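Local coordinates for protein benzoylformate Decarboxylase (Polynucleobacter necessarius, PDB 4K9Q) that probably catalyses the thiamine diphosphate- and magnesium-dependent decarboxylation of benzoylformate to benzaldehyde and carbon dioxide, at residues V20-P24 with Q46-V50; H70-L75 with L109-I113; Q98-L104 with E128-P132. All blocks are in the same frame, centred on the assembly; numbering follows the deposited sequence.

Contact 1. Residues V20-P24 with Q46-V50; sequences VVGNP and QEASV. With TPP (thiamine diphosphate), chain D.
Gly-22, the last residue of strand 19-22, passes close to Val-50 in the first turn of helix 47-61, with the CA of Gly-22 only 5.7 Å from the CA of Val-50. Val-50 CG2 packs on the peptide at Gly-22, 3.7 Å from Gly-22 C. The other branch, CG1, lies anti to the backbone N and reaches back to Val-21, where CG1 of Val-50 meets CG1 of Val-21 at 3.9 Å, the two valines lying alongside each other and pointing opposite ways. Compact and beta-branched, Val-50 also touches Val-67 and Ile-69 of the neighbouring strand; together with Ile-53 and Ala-54, which lie against Val-21, it seats the helix on the sheet. Asn-23 continues this layer with its CB against Val-50 CG2, and its amide plane stands 71° from the carboxylate of Glu-47, next to the pyrimidine of thiamine diphosphate.

Gln-46 is the N-cap of the helix, and its OE1 accepts from Ala-48 N at 2.8 Å, the donor standing 42° above the carbonyl plane. The following Glu-47 bends at chi2 (85°), which carries its carboxylate from the helix start toward the cofactor. OE2 lies 2.7 Å from N1' of thiamine diphosphate. A water lies within hydrogen-bonding distance of both OE2 (2.6 Å) and Asn-23 O, though it cannot donate to every acceptor around it at once. Asn-77 bonds OE1, which should help hold the carboxylate with OE2 toward N1'. The cofactor is also bonded by the second subunit, through residues such as Ser-375, Gly-430 and Gly-460, so the site lies between two chains. A glutamate placed at N1' is consistent with the one that, in thiamine diphosphate enzymes generally, assists the tautomerisation of the aminopyrimidine.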
loop_
_atom_site.group_PDB
_atom_site.type_symbol
_atom_site.label_atom_id
_atom_site.label_comp_id
_atom_site.label_asym_id
_atom_site.label_seq_id
_atom_site.Cartn_x
_atom_site.Cartn_y
_atom_site.Cartn_z
ATOM N N VAL A 20 26.412 -4.326 -12.956
ATOM C CA VAL A 20 25.771 -3.559 -11.904
ATOM C C VAL A 20 25.940 -2.074 -12.219
ATOM O O VAL A 20 27.068 -1.588 -12.323
ATOM C CB VAL A 20 26.426 -3.833 -10.521
ATOM C CG1 VAL A 20 25.804 -2.934 -9.455
ATOM C CG2 VAL A 20 26.317 -5.318 -10.126
ATOM N N VAL A 21 24.840 -1.351 -12.395
ATOM C CA VAL A 21 24.928 0.101 -12.487
ATOM C C VAL A 21 24.565 0.649 -11.107
ATOM O O VAL A 21 23.595 0.210 -10.494
ATOM C CB VAL A 21 23.970 0.678 -13.551
ATOM C CG1 VAL A 21 24.269 2.162 -13.769
ATOM C CG2 VAL A 21 24.084 -0.097 -14.862
ATOM N N GLY A 22 25.350 1.575 -10.582
ATOM C CA GLY A 22 25.152 1.951 -9.193
ATOM C C GLY A 22 25.573 3.363 -8.844
ATOM O O GLY A 22 26.290 4.038 -9.589
ATOM N N ASN A 23 25.090 3.806 -7.698
ATOM C CA ASN A 23 25.667 4.937 -6.997
ATOM C C ASN A 23 25.786 4.465 -5.551
ATOM O O ASN A 23 24.771 4.150 -4.909
ATOM C CB ASN A 23 24.771 6.165 -7.120
ATOM C CG ASN A 23 25.315 7.352 -6.341
ATOM O OD1 ASN A 23 24.893 7.616 -5.213
ATOM N ND2 ASN A 23 26.259 8.071 -6.941
ATOM N N PRO A 24 27.023 4.343 -5.048
ATOM C CA PRO A 24 27.246 3.618 -3.795
ATOM C C PRO A 24 26.896 4.413 -2.531
ATOM O O PRO A 24 26.848 5.640 -2.555
ATOM C CB PRO A 24 28.752 3.322 -3.839
ATOM C CG PRO A 24 29.324 4.464 -4.607
ATOM C CD PRO A 24 28.290 4.783 -5.666
ATOM N N GLN A 46 23.981 10.240 -10.035
ATOM C CA GLN A 46 22.665 10.448 -9.432
ATOM C C GLN A 46 21.767 9.287 -9.858
ATOM O O GLN A 46 21.958 8.722 -10.938
ATOM C CB GLN A 46 22.082 11.803 -9.858
ATOM C CG GLN A 46 21.046 12.380 -8.893
ATOM C CD GLN A 46 19.612 12.091 -9.311
ATOM O OE1 GLN A 46 19.369 11.392 -10.300
ATOM N NE2 GLN A 46 18.657 12.645 -8.569
ATOM N N GLU A 47 20.812 8.912 -9.007
ATOM C CA GLU A 47 20.120 7.643 -9.183
ATOM C C GLU A 47 19.129 7.573 -10.347
ATOM O O GLU A 47 18.849 6.490 -10.848
ATOM C CB GLU A 47 19.480 7.198 -7.864
ATOM C CG GLU A 47 20.503 6.923 -6.763
ATOM C CD GLU A 47 20.924 8.164 -5.975
ATOM O OE1 GLU A 47 20.570 9.304 -6.368
ATOM O OE2 GLU A 47 21.626 7.984 -4.952
ATOM N N ALA A 48 18.600 8.709 -10.794
ATOM C CA ALA A 48 17.782 8.686 -12.001
ATOM C C ALA A 48 18.647 8.188 -13.162
ATOM O O ALA A 48 18.199 7.378 -13.978
ATOM C CB ALA A 48 17.203 10.071 -12.303
ATOM N N SER A 49 19.894 8.665 -13.232
ATOM C CA SER A 49 20.790 8.221 -14.301
ATOM C C SER A 49 21.147 6.743 -14.136
ATOM O O SER A 49 21.218 6.010 -15.120
ATOM C CB SER A 49 22.054 9.082 -14.367
ATOM O OG SER A 49 21.766 10.344 -14.964
ATOM N N VAL A 50 21.374 6.309 -12.899
ATOM C CA VAL A 50 21.680 4.902 -12.628
ATOM C C VAL A 50 20.627 3.974 -13.249
ATOM O O VAL A 50 20.951 3.048 -13.997
ATOM C CB VAL A 50 21.750 4.630 -11.119
ATOM C CG1 VAL A 50 21.852 3.129 -10.855
ATOM C CG2 VAL A 50 22.944 5.382 -10.490
HETATM N "N1'" TPP D . 22.919 8.717 -2.735
HETATM C "C2'" TPP D . 22.077 9.535 -1.998
HETATM C CM2 TPP D . 20.881 10.170 -2.642
HETATM N "N3'" TPP D . 22.312 9.767 -0.656
HETATM C "C4'" TPP D . 23.395 9.189 -0.042
HETATM N "N4'" TPP D . 23.608 9.405 1.254
HETATM C "C5'" TPP D . 24.270 8.394 -0.784
HETATM C "C6'" TPP D . 24.025 8.139 -2.133
HETATM C "C7'" TPP D . 25.458 7.757 -0.110
HETATM N N3 TPP D . 26.552 8.641 0.270
HETATM C C2 TPP D . 26.780 9.105 1.556
HETATM S S1 TPP D . 28.083 10.039 1.698
HETATM C C5 TPP D . 28.417 9.880 0.125
HETATM C C4 TPP D . 27.520 9.080 -0.577
HETATM C CM4 TPP D . 27.586 8.762 -2.050
HETATM C C6 TPP D . 29.656 10.574 -0.367
HETATM C C7 TPP D . 29.649 12.088 -0.233
HETATM O O7 TPP D . 30.763 12.523 -0.978
HETATM P PA TPP D . 31.186 14.073 -1.036
HETATM O O1A TPP D . 29.947 14.909 -1.179
HETATM O O2A TPP D . 32.137 14.309 -2.165
HETATM O O3A TPP D . 31.755 14.379 0.436
HETATM P PB TPP D . 33.135 13.886 1.097
HETATM O O1B TPP D . 32.806 12.672 1.904
HETATM O O2B TPP D . 33.597 15.020 1.985
HETATM O O3B TPP D . 34.143 13.537 0.049
HETATM O O HOH W 1 22.397 5.507 -4.453
#

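Contact 2. Residues H70-L75 with L109-I113. With TPP (thiamine diphosphate), chain D.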
loop_
_atom_site.group_PDB
_atom_site.type_symbol
_atom_site.label_atom_id
_atom_site.label_comp_id
_atom_site.label_asym_id
_atom_site.label_seq_id
_atom_site.Cartn_x
_atom_site.Cartn_y
_atom_site.Cartn_z
ATOM N N HIS A 70 21.344 3.449 -2.933
ATOM C CA HIS A 70 21.551 3.605 -1.501
ATOM C C HIS A 70 20.250 3.815 -0.743
ATOM O O HIS A 70 19.749 4.930 -0.662
ATOM C CB HIS A 70 22.478 4.785 -1.232
ATOM C CG HIS A 70 22.732 5.033 0.225
ATOM N ND1 HIS A 70 23.262 4.076 1.064
ATOM C CD2 HIS A 70 22.535 6.136 0.985
ATOM C CE1 HIS A 70 23.386 4.582 2.279
ATOM N NE2 HIS A 70 22.962 5.834 2.254
ATOM N N THR A 71 19.740 2.733 -0.165
ATOM C CA THR A 71 18.573 2.769 0.714
ATOM C C THR A 71 17.410 3.633 0.168
ATOM O O THR A 71 17.199 3.692 -1.048
ATOM C CB THR A 71 19.005 3.068 2.185
ATOM O OG1 THR A 71 17.889 2.926 3.076
ATOM C CG2 THR A 71 19.641 4.459 2.341
ATOM N N GLY A 72 16.621 4.242 1.046
ATOM C CA GLY A 72 15.443 4.983 0.615
ATOM C C GLY A 72 15.800 6.259 -0.124
ATOM O O GLY A 72 15.060 6.708 -1.004
ATOM N N ALA A 73 16.934 6.854 0.238
ATOM C CA ALA A 73 17.382 8.112 -0.375
ATOM C C ALA A 73 17.647 7.917 -1.860
ATOM O O ALA A 73 17.197 8.697 -2.702
ATOM C CB ALA A 73 18.650 8.623 0.307
ATOM N N GLY A 74 18.397 6.868 -2.168
ATOM C CA GLY A 74 18.746 6.546 -3.533
ATOM C C GLY A 74 17.536 6.066 -4.304
ATOM O O GLY A 74 17.304 6.486 -5.444
ATOM N N LEU A 75 16.757 5.178 -3.695
ATOM C CA LEU A 75 15.545 4.705 -4.360
ATOM C C LEU A 75 14.618 5.876 -4.686
ATOM O O LEU A 75 14.054 5.936 -5.774
ATOM C CB LEU A 75 14.834 3.650 -3.520
ATOM C CG LEU A 75 13.536 3.121 -4.128
ATOM C CD1 LEU A 75 13.805 2.396 -5.442
ATOM C CD2 LEU A 75 12.860 2.199 -3.125
ATOM N N LEU A 109 19.397 6.220 11.279
ATOM C CA LEU A 109 19.580 6.993 10.060
ATOM C C LEU A 109 19.674 6.080 8.849
ATOM O O LEU A 109 20.298 5.019 8.907
ATOM C CB LEU A 109 20.847 7.841 10.156
ATOM C CG LEU A 109 21.021 8.875 9.053
ATOM C CD1 LEU A 109 20.057 10.022 9.257
ATOM C CD2 LEU A 109 22.470 9.352 9.022
ATOM N N LEU A 110 19.029 6.495 7.763
ATOM C CA LEU A 110 19.142 5.820 6.467
ATOM C C LEU A 110 18.514 4.420 6.444
ATOM O O LEU A 110 18.840 3.580 5.606
ATOM C CB LEU A 110 20.588 5.845 5.952
ATOM C CG LEU A 110 21.003 7.259 5.490
ATOM C CD1 LEU A 110 22.501 7.472 5.534
ATOM C CD2 LEU A 110 20.455 7.576 4.098
ATOM N N THR A 111 17.582 4.189 7.363
ATOM C CA THR A 111 16.700 3.042 7.246
ATOM C C THR A 111 15.696 3.294 6.128
ATOM O O THR A 111 15.097 4.369 6.035
ATOM C CB THR A 111 15.926 2.781 8.544
ATOM O OG1 THR A 111 16.849 2.458 9.582
ATOM C CG2 THR A 111 14.958 1.624 8.365
ATOM N N ASN A 112 15.518 2.301 5.270
ATOM C CA ASN A 112 14.508 2.406 4.243
ATOM C C ASN A 112 13.209 1.891 4.855
ATOM O O ASN A 112 12.910 0.696 4.800
ATOM C CB ASN A 112 14.919 1.594 3.017
ATOM C CG ASN A 112 14.113 1.951 1.794
ATOM O OD1 ASN A 112 13.204 2.789 1.857
ATOM N ND2 ASN A 112 14.449 1.331 0.662
ATOM N N ILE A 113 12.459 2.801 5.474
ATOM C CA ILE A 113 11.300 2.421 6.284
ATOM C C ILE A 113 10.165 1.917 5.395
ATOM O O ILE A 113 9.840 2.558 4.398
ATOM C CB ILE A 113 10.850 3.601 7.167
ATOM C CG1 ILE A 113 11.983 4.005 8.119
ATOM C CG2 ILE A 113 9.580 3.248 7.939
ATOM C CD1 ILE A 113 11.794 5.348 8.802
HETATM N "N1'" TPP D . 22.919 8.717 -2.735
HETATM C "C2'" TPP D . 22.077 9.535 -1.998
HETATM C CM2 TPP D . 20.881 10.170 -2.642
HETATM N "N3'" TPP D . 22.312 9.767 -0.656
HETATM C "C4'" TPP D . 23.395 9.189 -0.042
HETATM N "N4'" TPP D . 23.608 9.405 1.254
HETATM C "C5'" TPP D . 24.270 8.394 -0.784
HETATM C "C6'" TPP D . 24.025 8.139 -2.133
HETATM C "C7'" TPP D . 25.458 7.757 -0.110
HETATM N N3 TPP D . 26.552 8.641 0.270
HETATM C C2 TPP D . 26.780 9.105 1.556
HETATM S S1 TPP D . 28.083 10.039 1.698
HETATM C C5 TPP D . 28.417 9.880 0.125
HETATM C C4 TPP D . 27.520 9.080 -0.577
HETATM C CM4 TPP D . 27.586 8.762 -2.050
HETATM C C6 TPP D . 29.656 10.574 -0.367
HETATM C C7 TPP D . 29.649 12.088 -0.233
HETATM O O7 TPP D . 30.763 12.523 -0.978
HETATM P PA TPP D . 31.186 14.073 -1.036
HETATM O O1A TPP D . 29.947 14.909 -1.179
HETATM O O2A TPP D . 32.137 14.309 -2.165
HETATM O O3A TPP D . 31.755 14.379 0.436
HETATM P PB TPP D . 33.135 13.886 1.097
HETATM O O1B TPP D . 32.806 12.672 1.904
HETATM O O2B TPP D . 33.597 15.020 1.985
HETATM O O3B TPP D . 34.143 13.537 0.049
HETATM O O HOH W 2 16.591 6.069 3.689
#
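Gly-72, in the first turn of helix 71-77, comes against the irregular chain of 109-113 at Asn-112, the centre of an inverse gamma turn, with the CA of Gly-72 4.5 Å from the CA of Asn-112. Having no side chain, Gly-72 leaves room for the amide of Asn-112, whose OD1 lies 3.4 Å from Gly-72 CA. A water adds a looser link between the backbones, bonded to Thr-111 O and weakly to Gly-72 N.

Thr-71 serves the contact with both branches. Its hydroxyl, anti to the backbone N (chi1 -172°), donates to Leu-110 O over 2.8 Å; it approaches from 46° above the carbonyl plane and not along a lone pair. The methyl CG2 meets Leu-110 CD2 at 3.7 Å, the two side chains roughly perpendicular. A threonine thus supplies a polar tie and an apolar surface at once. The same methyl sits over the centre of the His-70 ring, 3.5 Å above its plane, while C7' of thiamine diphosphate lies over the opposite face.

The edge of that imidazole is met by Leu-110: CD1 lies in the ring plane, 3.7 Å from NE2. On the cofactor side, His-70 CD2 approaches C4' of the pyrimidine to 3.3 Å. ND1 is hydrogen-bonded to Glu-28, a bond that should restrain rotation about chi2, with Thr-71 and Leu-110 packed round the ring. Leu-110 also packs on Ser-397 of the second subunit, so the contact lies at the subunit interface. A histidine directly after a strand of the pyrimidine-binding domain, beside the aminopyrimidine, is consistent with the active-site histidine known from benzoylformate decarboxylases of this fold.

Contact 3. Residues Q98-L104 with E128-P132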
loop_
_atom_site.group_PDB
_atom_site.type_symbol
_atom_site.label_atom_id
_atom_site.label_comp_id
_atom_site.label_asym_id
_atom_site.label_seq_id
_atom_site.Cartn_x
_atom_site.Cartn_y
_atom_site.Cartn_z
ATOM N N GLN A 98 19.997 -1.756 2.801
ATOM C CA GLN A 98 19.129 -1.439 3.919
ATOM C C GLN A 98 20.008 -1.424 5.168
ATOM O O GLN A 98 21.090 -2.040 5.177
ATOM C CB GLN A 98 18.050 -2.522 4.034
ATOM C CG GLN A 98 17.162 -2.485 5.293
ATOM C CD GLN A 98 16.308 -1.221 5.379
ATOM O OE1 GLN A 98 16.831 -0.130 5.627
ATOM N NE2 GLN A 98 14.991 -1.362 5.180
ATOM N N GLN A 99 19.572 -0.711 6.207
ATOM C CA GLN A 99 20.307 -0.691 7.472
ATOM C C GLN A 99 20.459 -2.108 8.019
ATOM O O GLN A 99 19.686 -3.001 7.681
ATOM C CB GLN A 99 19.632 0.230 8.497
ATOM C CG GLN A 99 20.265 1.626 8.576
ATOM C CD GLN A 99 21.629 1.618 9.279
ATOM O OE1 GLN A 99 22.268 0.569 9.438
ATOM N NE2 GLN A 99 22.081 2.795 9.701
ATOM N N THR A 100 21.465 -2.303 8.861
ATOM C CA THR A 100 21.740 -3.614 9.418
ATOM C C THR A 100 20.579 -4.149 10.269
ATOM O O THR A 100 19.947 -3.400 11.025
ATOM C CB THR A 100 23.032 -3.593 10.257
ATOM O OG1 THR A 100 23.130 -4.817 10.983
ATOM C CG2 THR A 100 23.010 -2.431 11.239
ATOM N N ARG A 101 20.309 -5.451 10.159
ATOM C CA ARG A 101 19.276 -6.073 10.992
ATOM C C ARG A 101 19.567 -5.861 12.482
ATOM O O ARG A 101 18.665 -5.975 13.312
ATOM C CB ARG A 101 19.140 -7.582 10.713
ATOM C CG ARG A 101 18.620 -7.923 9.329
ATOM C CD ARG A 101 18.355 -9.442 9.165
ATOM N NE ARG A 101 18.334 -9.776 7.743
ATOM C CZ ARG A 101 17.230 -9.940 7.018
ATOM N NH1 ARG A 101 17.335 -10.209 5.722
ATOM N NH2 ARG A 101 16.027 -9.836 7.585
ATOM N N GLU A 102 20.814 -5.556 12.819
ATOM C CA GLU A 102 21.175 -5.323 14.214
ATOM C C GLU A 102 20.456 -4.091 14.763
ATOM O O GLU A 102 20.263 -3.983 15.971
ATOM C CB GLU A 102 22.689 -5.148 14.380
ATOM C CG GLU A 102 23.545 -6.339 13.934
ATOM C CD GLU A 102 23.572 -7.484 14.941
ATOM O OE1 GLU A 102 23.102 -7.321 16.088
ATOM O OE2 GLU A 102 24.079 -8.564 14.573
ATOM N N MET A 103 20.052 -3.172 13.882
ATOM C CA MET A 103 19.413 -1.923 14.323
ATOM C C MET A 103 18.041 -1.647 13.699
ATOM O O MET A 103 17.321 -0.742 14.144
ATOM C CB MET A 103 20.332 -0.721 14.041
ATOM C CG MET A 103 21.639 -0.719 14.824
ATOM S SD MET A 103 22.498 0.871 14.798
ATOM C CE MET A 103 23.221 0.886 13.146
ATOM N N LEU A 104 17.683 -2.416 12.677
ATOM C CA LEU A 104 16.507 -2.131 11.852
ATOM C C LEU A 104 15.228 -1.818 12.622
ATOM O O LEU A 104 14.466 -0.934 12.236
ATOM C CB LEU A 104 16.226 -3.302 10.910
ATOM C CG LEU A 104 16.595 -3.173 9.441
ATOM C CD1 LEU A 104 16.038 -4.388 8.699
ATOM C CD2 LEU A 104 16.070 -1.844 8.850
ATOM N N GLU A 128 11.851 -7.683 0.967
ATOM C CA GLU A 128 13.006 -7.620 1.863
ATOM C C GLU A 128 13.154 -9.004 2.498
ATOM O O GLU A 128 12.327 -9.388 3.324
ATOM C CB GLU A 128 12.770 -6.553 2.932
ATOM C CG GLU A 128 13.962 -6.238 3.839
ATOM C CD GLU A 128 13.764 -4.935 4.619
ATOM O OE1 GLU A 128 14.177 -3.869 4.115
ATOM O OE2 GLU A 128 13.189 -4.968 5.733
ATOM N N PRO A 129 14.188 -9.775 2.098
ATOM C CA PRO A 129 14.272 -11.180 2.543
ATOM C C PRO A 129 14.150 -11.355 4.061
ATOM O O PRO A 129 14.654 -10.537 4.839
ATOM C CB PRO A 129 15.665 -11.613 2.056
ATOM C CG PRO A 129 15.864 -10.789 0.813
ATOM C CD PRO A 129 15.285 -9.432 1.175
ATOM N N ALA A 130 13.480 -12.430 4.471
ATOM C CA ALA A 130 13.175 -12.664 5.877
ATOM C C ALA A 130 14.387 -13.147 6.679
ATOM O O ALA A 130 14.345 -13.166 7.900
ATOM C CB ALA A 130 12.015 -13.668 6.013
ATOM N N ARG A 131 15.456 -13.538 5.993
ATOM C CA ARG A 131 16.710 -13.912 6.653
ATOM C C ARG A 131 17.844 -13.907 5.620
ATOM O O ARG A 131 17.588 -13.948 4.414
ATOM C CB ARG A 131 16.581 -15.281 7.325
ATOM C CG ARG A 131 16.164 -16.338 6.369
ATOM C CD ARG A 131 15.761 -17.657 7.027
ATOM N NE ARG A 131 15.646 -18.622 5.950
ATOM C CZ ARG A 131 15.990 -19.895 6.030
ATOM N NH1 ARG A 131 16.447 -20.397 7.173
ATOM N NH2 ARG A 131 15.861 -20.664 4.958
ATOM N N PRO A 132 19.099 -13.822 6.084
ATOM C CA PRO A 132 20.234 -13.863 5.151
ATOM C C PRO A 132 20.210 -15.103 4.252
ATOM O O PRO A 132 20.544 -15.016 3.070
ATOM C CB PRO A 132 21.453 -13.923 6.076
ATOM C CG PRO A 132 20.984 -13.380 7.387
ATOM C CD PRO A 132 19.517 -13.655 7.487
#
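Gln-98 and Glu-128 both begin with CG anti to the backbone N, but Gln-98 then bends at chi2 (64°), whereas Glu-128 stays extended beyond CG, and this brings amide and carboxylate together as the side chains meet at a steep angle. Gln-98 NE2 donates to Glu-128 OE1 over 2.8 Å, nearly straight at 162°, reaching the oxygen on its syn side. Glutamine suits the position because its other end accepts: OE1 takes Gln-99 N at 2.9 Å, and also Asn-112 N, so the amide is fixed in orientation. Glu-128 OE1 has a second donor in Ser-157.

Arg-101, extended from CG to NE, lays its guanidinium end-on against one carbonyl. NH1 and NH2 both donate to Pro-129 O, which lies in the guanidinium plane; NH1 makes the shorter and straighter bond (2.8 Å), NH2 the longer, more bent one (3.1 Å). Over one face lie the backbone of Arg-131 and CD of Pro-132; the CA of Arg-131 stands 3.8 Å above the plane, offset toward the rim. Few side chains but arginine could serve so many acceptors, since NH1 also forms a salt bridge with Asp-162 and NH2 bonds to Ala-130 O of the third subunit.

The two segments leave the ends of strands 93-98 and 126-127, which are not adjacent in the parallel sheet: strand 154-159 runs between them. The contact therefore bridges that strand, with Gln-98 on Ser-157 and Pro-159 and Pro-129 on Leu-158, just ahead of helix 135-147.

All three contacts lie at the ends of strands of one parallel sheet in the N-terminal domain. Contacts 1 and 2 sit at the cofactor: contact 1 brings a carboxylate to the N1' edge of the aminopyrimidine, contact 2 an imidazole over its face, and they touch where Glu-47 CB packs on Gly-74 O. Every touching residue in both is buried, and their chemistry is mostly van der Waals packing around a few polar groups. Contact 3 lies farther from the centre of the chain, includes partly exposed residues and relies on charged and amide groups, of which Arg-101 also bonds the third subunit. Its Gln-98 and Gln-99 probably tie it to the 109-113 loop of contact 2.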